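Local atomic coordinates of delta-1-pyrroline-5-carboxylate dehydrogenase, mitochondrial (Mus musculus, PDB entry 4E3X), a protein that catalyses the NAD-dependent oxidation of glutamate semialdehyde, formed from pyrroline-5-carboxylate, to glutamate in the second step of mitochondrial proline degradation. Residues E314-K318 with T474-L478; R338-E342 with D508-G512; H372-G378 with Y428-I433. All blocks are in the same frame, centred on the assembly; numbering follows the deposited sequence. Where two conformers were deposited one is given.

Interaction 1 of 3, residues E314-K318 with T474-L478; sequences ECGGK and TSYGL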
# COMPACT_ATOMS: atom_id res chain seq x y z
N GLU B 314 -0.04 12.49 -3.75
CA GLU B 314 0.74 13.51 -3.06
C GLU B 314 -0.00 14.82 -3.25
O GLU B 314 -0.25 15.22 -4.40
CB GLU B 314 2.14 13.60 -3.65
N CYS B 315 -0.35 15.50 -2.15
CA CYS B 315 -1.36 16.57 -2.18
C CYS B 315 -0.98 17.93 -1.60
O CYS B 315 -1.86 18.75 -1.33
CB CYS B 315 -2.63 16.10 -1.47
SG CYS B 315 -3.36 14.67 -2.23
N GLY B 316 0.30 18.16 -1.39
CA GLY B 316 0.74 19.48 -0.95
C GLY B 316 0.92 19.64 0.55
O GLY B 316 0.74 18.69 1.32
N GLY B 317 1.28 20.85 0.95
CA GLY B 317 1.59 21.11 2.35
C GLY B 317 1.48 22.57 2.73
O GLY B 317 1.28 23.44 1.88
N LYS B 318 1.58 22.84 4.03
CA LYS B 318 1.74 24.19 4.54
C LYS B 318 2.93 24.10 5.47
O LYS B 318 2.79 23.89 6.67
CB LYS B 318 0.49 24.66 5.30
CG LYS B 318 0.57 26.13 5.72
CD LYS B 318 0.35 27.08 4.54
CE LYS B 318 0.56 28.53 4.95
NZ LYS B 318 0.37 29.46 3.80
N THR B 474 -2.27 23.48 11.06
CA THR B 474 -2.68 23.17 9.70
C THR B 474 -3.19 21.74 9.57
O THR B 474 -3.11 20.95 10.50
CB THR B 474 -1.53 23.37 8.69
OG1 THR B 474 -0.71 22.19 8.65
CG2 THR B 474 -0.70 24.60 9.04
N SER B 475 -3.70 21.42 8.39
CA SER B 475 -4.19 20.08 8.12
C SER B 475 -3.12 19.20 7.47
O SER B 475 -3.37 18.04 7.18
CB SER B 475 -5.40 20.14 7.20
OG SER B 475 -5.01 20.58 5.91
N TYR B 476 -1.93 19.77 7.26
CA TYR B 476 -0.90 19.12 6.45
C TYR B 476 0.24 18.48 7.24
O TYR B 476 0.42 18.75 8.43
CB TYR B 476 -0.33 20.15 5.47
CG TYR B 476 -1.32 20.67 4.45
CD1 TYR B 476 -1.68 19.90 3.35
CD2 TYR B 476 -1.86 21.95 4.57
CE1 TYR B 476 -2.56 20.38 2.40
CE2 TYR B 476 -2.75 22.44 3.62
CZ TYR B 476 -3.09 21.64 2.53
OH TYR B 476 -3.96 22.10 1.57
N GLY B 477 1.01 17.63 6.57
CA GLY B 477 2.10 16.94 7.24
C GLY B 477 3.28 16.65 6.35
O GLY B 477 3.89 15.58 6.45
N LEU B 478 3.63 17.60 5.48
CA LEU B 478 4.60 17.31 4.43
C LEU B 478 6.04 17.61 4.84
O LEU B 478 6.77 16.68 5.18
CB LEU B 478 4.20 18.00 3.11
CG LEU B 478 4.91 17.49 1.86
CD1 LEU B 478 5.07 15.98 1.86
CD2 LEU B 478 4.17 17.93 0.61
O HOH W 1 -2.85 21.40 -0.87
O HOH W 2 2.91 20.56 5.39
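The hydroxyl OH of Tyr-476 gives its proton to water 1 at 2.8 Å. The same water donates to Cys-315 O, so it ties the far end of the ring to the 314-318 loop. No direct hydrogen bond joins the two segments. A second water does a similar job at the other end, accepting from Lys-318 N and from Leu-478 N. Between the waters the ring lies against bare backbone. Gly-317 CA sits over one face, 4.0 Å from the centroid of the Tyr-476 ring, in a CH-pi contact. With chi1 of -64°, Tyr-476 CG stands anti to the carbonyl carbon, and the ring leans over Gly-317. Gly-316 O comes obliquely to the ring, 3.4 Å from Tyr-476 CD1, and also touches Leu-478 CD2. It accepts from Ser-526 OG. Lys-318 lays CB and CG across Thr-474 CG2 at about a right angle, while its NZ leads away to Glu-446 O and Ile-443 O. Thr-474 OG1 accepts from Tyr-476 N at 3.0 Å and forms an ST turn. Glu-447, an NAD-binding residue, takes Gly-317 N. This is the glycine-rich crossing from the Rossmann-type NAD domain to the catalytic domain, just after the proton acceptor Glu-314.

Interaction 2 of 3, residues R338-E342 with D508-G512; sequences RSAFE and DKSTG. With PRO (proline), chain K.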
# COMPACT_ATOMS: atom_id res chain seq x y z
N ARG B 338 15.57 30.73 0.56
CA ARG B 338 15.55 29.73 -0.50
C ARG B 338 14.26 28.91 -0.47
O ARG B 338 13.59 28.74 -1.49
CB ARG B 338 16.76 28.80 -0.40
CG ARG B 338 18.03 29.39 -0.98
CD ARG B 338 19.09 28.31 -1.09
NE ARG B 338 20.26 28.77 -1.82
CZ ARG B 338 21.34 28.02 -2.01
NH1 ARG B 338 21.39 26.78 -1.52
NH2 ARG B 338 22.38 28.51 -2.68
N SER B 339 13.90 28.40 0.70
CA SER B 339 12.74 27.53 0.79
C SER B 339 11.45 28.26 0.43
O SER B 339 10.58 27.71 -0.25
CB SER B 339 12.63 26.90 2.17
OG SER B 339 11.48 26.08 2.22
N ALA B 340 11.33 29.51 0.87
CA ALA B 340 10.10 30.25 0.63
C ALA B 340 9.96 30.76 -0.80
O ALA B 340 8.84 30.85 -1.31
CB ALA B 340 9.98 31.41 1.60
N PHE B 341 11.07 31.12 -1.43
CA PHE B 341 11.00 31.89 -2.66
C PHE B 341 11.57 31.24 -3.93
O PHE B 341 11.26 31.69 -5.02
CB PHE B 341 11.66 33.26 -2.46
CG PHE B 341 11.04 34.09 -1.36
CD1 PHE B 341 9.66 34.14 -1.22
CD2 PHE B 341 11.82 34.81 -0.48
CE1 PHE B 341 9.07 34.90 -0.21
CE2 PHE B 341 11.25 35.58 0.52
CZ PHE B 341 9.87 35.62 0.65
N GLU B 342 12.38 30.19 -3.80
CA GLU B 342 12.86 29.50 -5.00
C GLU B 342 11.67 28.97 -5.79
O GLU B 342 10.68 28.51 -5.20
CB GLU B 342 13.84 28.38 -4.66
CG GLU B 342 15.22 28.90 -4.28
CD GLU B 342 16.20 27.80 -3.93
OE1 GLU B 342 15.80 26.82 -3.27
OE2 GLU B 342 17.37 27.93 -4.32
N ASP B 508 18.53 22.57 8.19
CA ASP B 508 18.54 22.71 6.74
C ASP B 508 17.15 23.17 6.28
O ASP B 508 16.19 23.12 7.06
CB ASP B 508 18.93 21.40 6.05
CG ASP B 508 19.68 21.63 4.74
OD1 ASP B 508 19.44 22.67 4.09
OD2 ASP B 508 20.51 20.77 4.36
N LYS B 509 17.06 23.62 5.03
CA LYS B 509 15.79 24.11 4.51
C LYS B 509 14.81 22.98 4.18
O LYS B 509 15.21 21.82 4.00
CB LYS B 509 16.00 24.99 3.27
CG LYS B 509 16.65 24.28 2.08
CD LYS B 509 16.72 25.24 0.89
CE LYS B 509 17.37 24.61 -0.33
NZ LYS B 509 16.67 23.37 -0.76
N SER B 510 13.53 23.32 4.08
CA SER B 510 12.47 22.32 3.96
C SER B 510 12.26 21.81 2.54
O SER B 510 11.46 20.90 2.35
CB SER B 510 11.15 22.86 4.51
OG SER B 510 10.67 23.93 3.71
N THR B 511 12.96 22.39 1.57
CA THR B 511 12.85 21.96 0.17
C THR B 511 14.08 21.19 -0.26
O THR B 511 15.08 21.15 0.46
CB THR B 511 12.73 23.16 -0.77
OG1 THR B 511 13.87 24.01 -0.61
CG2 THR B 511 11.47 23.95 -0.49
N GLY B 512 14.02 20.58 -1.43
CA GLY B 512 15.19 20.00 -2.06
C GLY B 512 15.52 18.58 -1.67
O GLY B 512 16.70 18.22 -1.59
N PRO K . 10.67 16.90 -3.93
CA PRO K . 10.63 18.36 -3.99
C PRO K . 11.29 19.01 -2.78
O PRO K . 11.61 18.36 -1.78
CB PRO K . 9.14 18.66 -4.02
CG PRO K . 8.57 17.52 -4.78
CD PRO K . 9.40 16.31 -4.41
OXT PRO K . 11.52 20.23 -2.78
O HOH W 3 13.51 25.66 -2.67
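Ser-339 and Ser-510 meet through their first torsions: chi1 of 179° swings Ser-339 OG away from its own N, and chi1 of 67° sets Ser-510 OG between its N and its carbonyl carbon. The two hydroxyls come to 2.7 Å, with Ser-339 OG donating to Ser-510 OG. This joins the end of helix 329-341 to the anchor loop, which in P5C dehydrogenases binds the substrate's carboxylate, consistent with the proline held here. The bond is part of a short chain of hydrogen bonds. Ser-339 OG also bonds Cys-351 N, and Ser-510 OG bonds Ser-349 O, so both hydroxyls are tied to the chain that follows the nucleophile Cys-348. Thr-511 CG2 packs 3.4 Å from Ser-339 OG. Lys-509 runs obliquely past Arg-338, Lys-509 CD against Arg-338 CB at 3.8 Å. A bend at its last torsion then turns Lys-509 NZ back to Thr-511 OG1, at 2.9 Å. Water 3 lies between Glu-342 OE1 and Thr-511 OG1, within hydrogen-bonding distance of both. Glu-342 OE1 lies 4.4 Å from Lys-509 NZ, beyond a salt bridge, though its charge would still be expected to steady the ammonium. Arg-338 and Glu-342 send their tips to the second subunit, to Trp-557 O and Tyr-559 OH there. On the pocket side, Gly-512 N donates to OXT of the bound proline at 2.9 Å, nearly straight at 175°.

Interaction 3 of 3, residues H372-G378 with Y428-I433; sequences HSRIKVG and YVEPCI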
# COMPACT_ATOMS: atom_id res chain seq x y z
N HIS B 372 16.09 40.56 1.21
CA HIS B 372 14.93 40.70 0.33
C HIS B 372 15.16 41.72 -0.78
O HIS B 372 14.78 41.50 -1.93
CB HIS B 372 13.68 41.07 1.15
CG HIS B 372 12.46 41.28 0.31
ND1 HIS B 372 12.18 42.47 -0.32
CD2 HIS B 372 11.44 40.45 0.01
CE1 HIS B 372 11.04 42.37 -0.97
NE2 HIS B 372 10.57 41.15 -0.79
N SER B 373 15.81 42.83 -0.44
CA SER B 373 16.03 43.91 -1.39
C SER B 373 16.99 43.50 -2.50
O SER B 373 17.12 44.20 -3.50
CB SER B 373 16.54 45.16 -0.67
OG SER B 373 17.86 44.97 -0.18
N ARG B 374 17.68 42.38 -2.31
CA ARG B 374 18.66 41.91 -3.28
C ARG B 374 18.13 40.79 -4.18
O ARG B 374 18.81 40.35 -5.10
CB ARG B 374 19.92 41.42 -2.56
N ILE B 375 16.91 40.33 -3.91
CA ILE B 375 16.31 39.26 -4.71
C ILE B 375 15.86 39.79 -6.06
O ILE B 375 15.04 40.70 -6.14
CB ILE B 375 15.11 38.62 -3.99
CG1 ILE B 375 15.58 37.94 -2.70
CG2 ILE B 375 14.40 37.64 -4.91
CD1 ILE B 375 14.44 37.42 -1.84
N LYS B 376 16.40 39.21 -7.12
CA LYS B 376 16.07 39.63 -8.47
C LYS B 376 15.00 38.73 -9.08
O LYS B 376 15.17 37.51 -9.16
CB LYS B 376 17.31 39.61 -9.36
N VAL B 377 13.90 39.34 -9.49
CA VAL B 377 12.82 38.65 -10.19
C VAL B 377 12.83 39.09 -11.65
O VAL B 377 12.84 40.29 -11.94
CB VAL B 377 11.45 38.95 -9.54
CG1 VAL B 377 10.33 38.28 -10.31
CG2 VAL B 377 11.45 38.51 -8.07
N GLY B 378 12.86 38.13 -12.57
CA GLY B 378 12.95 38.47 -13.98
C GLY B 378 12.92 37.26 -14.90
O GLY B 378 12.53 36.17 -14.49
N TYR B 428 4.17 38.04 -12.96
CA TYR B 428 5.22 38.40 -12.02
C TYR B 428 4.72 38.83 -10.64
O TYR B 428 3.95 39.79 -10.51
CB TYR B 428 6.08 39.51 -12.61
CG TYR B 428 7.13 39.04 -13.59
CD1 TYR B 428 8.22 38.28 -13.17
CD2 TYR B 428 7.06 39.39 -14.94
CE1 TYR B 428 9.20 37.87 -14.07
CE2 TYR B 428 8.03 38.99 -15.83
CZ TYR B 428 9.10 38.24 -15.39
OH TYR B 428 10.07 37.85 -16.28
N VAL B 429 5.19 38.13 -9.62
CA VAL B 429 4.89 38.45 -8.23
C VAL B 429 6.20 38.64 -7.47
O VAL B 429 7.06 37.76 -7.50
CB VAL B 429 4.09 37.31 -7.56
CG1 VAL B 429 3.73 37.67 -6.12
CG2 VAL B 429 2.84 37.00 -8.37
N GLU B 430 6.35 39.78 -6.79
CA GLU B 430 7.53 39.99 -5.95
C GLU B 430 7.49 39.05 -4.75
O GLU B 430 6.41 38.66 -4.30
CB GLU B 430 7.59 41.44 -5.48
CG GLU B 430 7.76 42.45 -6.60
CD GLU B 430 9.00 42.20 -7.44
OE1 GLU B 430 8.91 42.29 -8.68
OE2 GLU B 430 10.08 41.92 -6.86
N PRO B 431 8.67 38.70 -4.21
CA PRO B 431 8.65 37.93 -2.97
C PRO B 431 8.03 38.77 -1.86
O PRO B 431 8.28 39.97 -1.78
CB PRO B 431 10.13 37.67 -2.69
CG PRO B 431 10.85 38.75 -3.41
CD PRO B 431 10.04 39.04 -4.63
N CYS B 432 7.20 38.14 -1.02
CA CYS B 432 6.48 38.88 0.00
C CYS B 432 6.70 38.25 1.37
O CYS B 432 6.55 37.04 1.53
CB CYS B 432 4.99 38.91 -0.33
SG CYS B 432 3.99 39.94 0.78
N ILE B 433 7.05 39.08 2.34
CA ILE B 433 7.19 38.65 3.73
C ILE B 433 6.14 39.37 4.55
O ILE B 433 6.06 40.60 4.53
CB ILE B 433 8.59 38.96 4.28
CG1 ILE B 433 9.67 38.34 3.39
CG2 ILE B 433 8.71 38.46 5.72
CD1 ILE B 433 11.09 38.73 3.78
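Pro-431 is the main bump of this contact. Its ring enters a hollow in the 372-378 segment, walled by His-372, Ile-375 and Val-377. Pro-431 CG meets the histidine, 3.6 Å from His-372 NE2, and is also 4.0 Å from Ile-375 CG2. Pro-431 CD lies 3.8 Å from Val-377 CG2. The hollow lies where the chain turns sharply as helix 361-372 ends. A type I beta turn runs from His-372 to Ile-375, and the chain beyond it passes back over the proline. The Ile-375 side chain runs antiparallel alongside the proline.

His-372 bounds one end of the hollow. Its CG lies anti to the backbone N (chi1 178°), and the ring reaches across to the strand. His-372 NE2 donates to Pro-431 O at 2.8 Å, with an N-H...O angle of 173°. The oxygen lies in the ring plane, but seen from the carbonyl the donor stands 51° above the plane. Ile-433 CD1 comes obliquely to the imidazole, nearest His-372 CD2.

Val-377 fills the other end with its two methyls. Val-377 CG1 lies 3.6 Å from Tyr-428 CD1. CG2 also touches the carboxylate of Glu-430, whose chain folds back at its second torsion. The tyrosine then runs on alongside Gly-378, and Tyr-428 OH comes 3.2 Å from Gly-378 C. Gly-378 O lies at the edge of that ring, near its plane, but its hydrogen bond is to Ser-389 OG.

The contact thus closes the loop after helix 361-372 onto strand 428-436, away from the annotated sites. Chemically it is mostly apolar shape-fitting, with one straight hydrogen bond. That bond requires a proton on NE2 of His-372 and fixes the rotation of its ring.

Interactions 1 and 2 alternate along the chain, and interaction 3 is nested inside the loops that both close. Interactions 1 and 2 have centres about 15 Å apart and do not touch. Interactions 1 and 3 lie about 25 Å apart, centre to centre, but both reach the mixed sheet of the catalytic domain, through strands 476-483 and 428-436. Interactions 2 and 3 meet directly: Phe-341, at the end of helix 329-341, packs on Ile-375, Pro-431 and Ile-433. Both also touch the second subunit, around its Trp-557. The three contacts therefore run from the domain crossing beside Glu-314, past the substrate pocket, to the outer part of the catalytic domain.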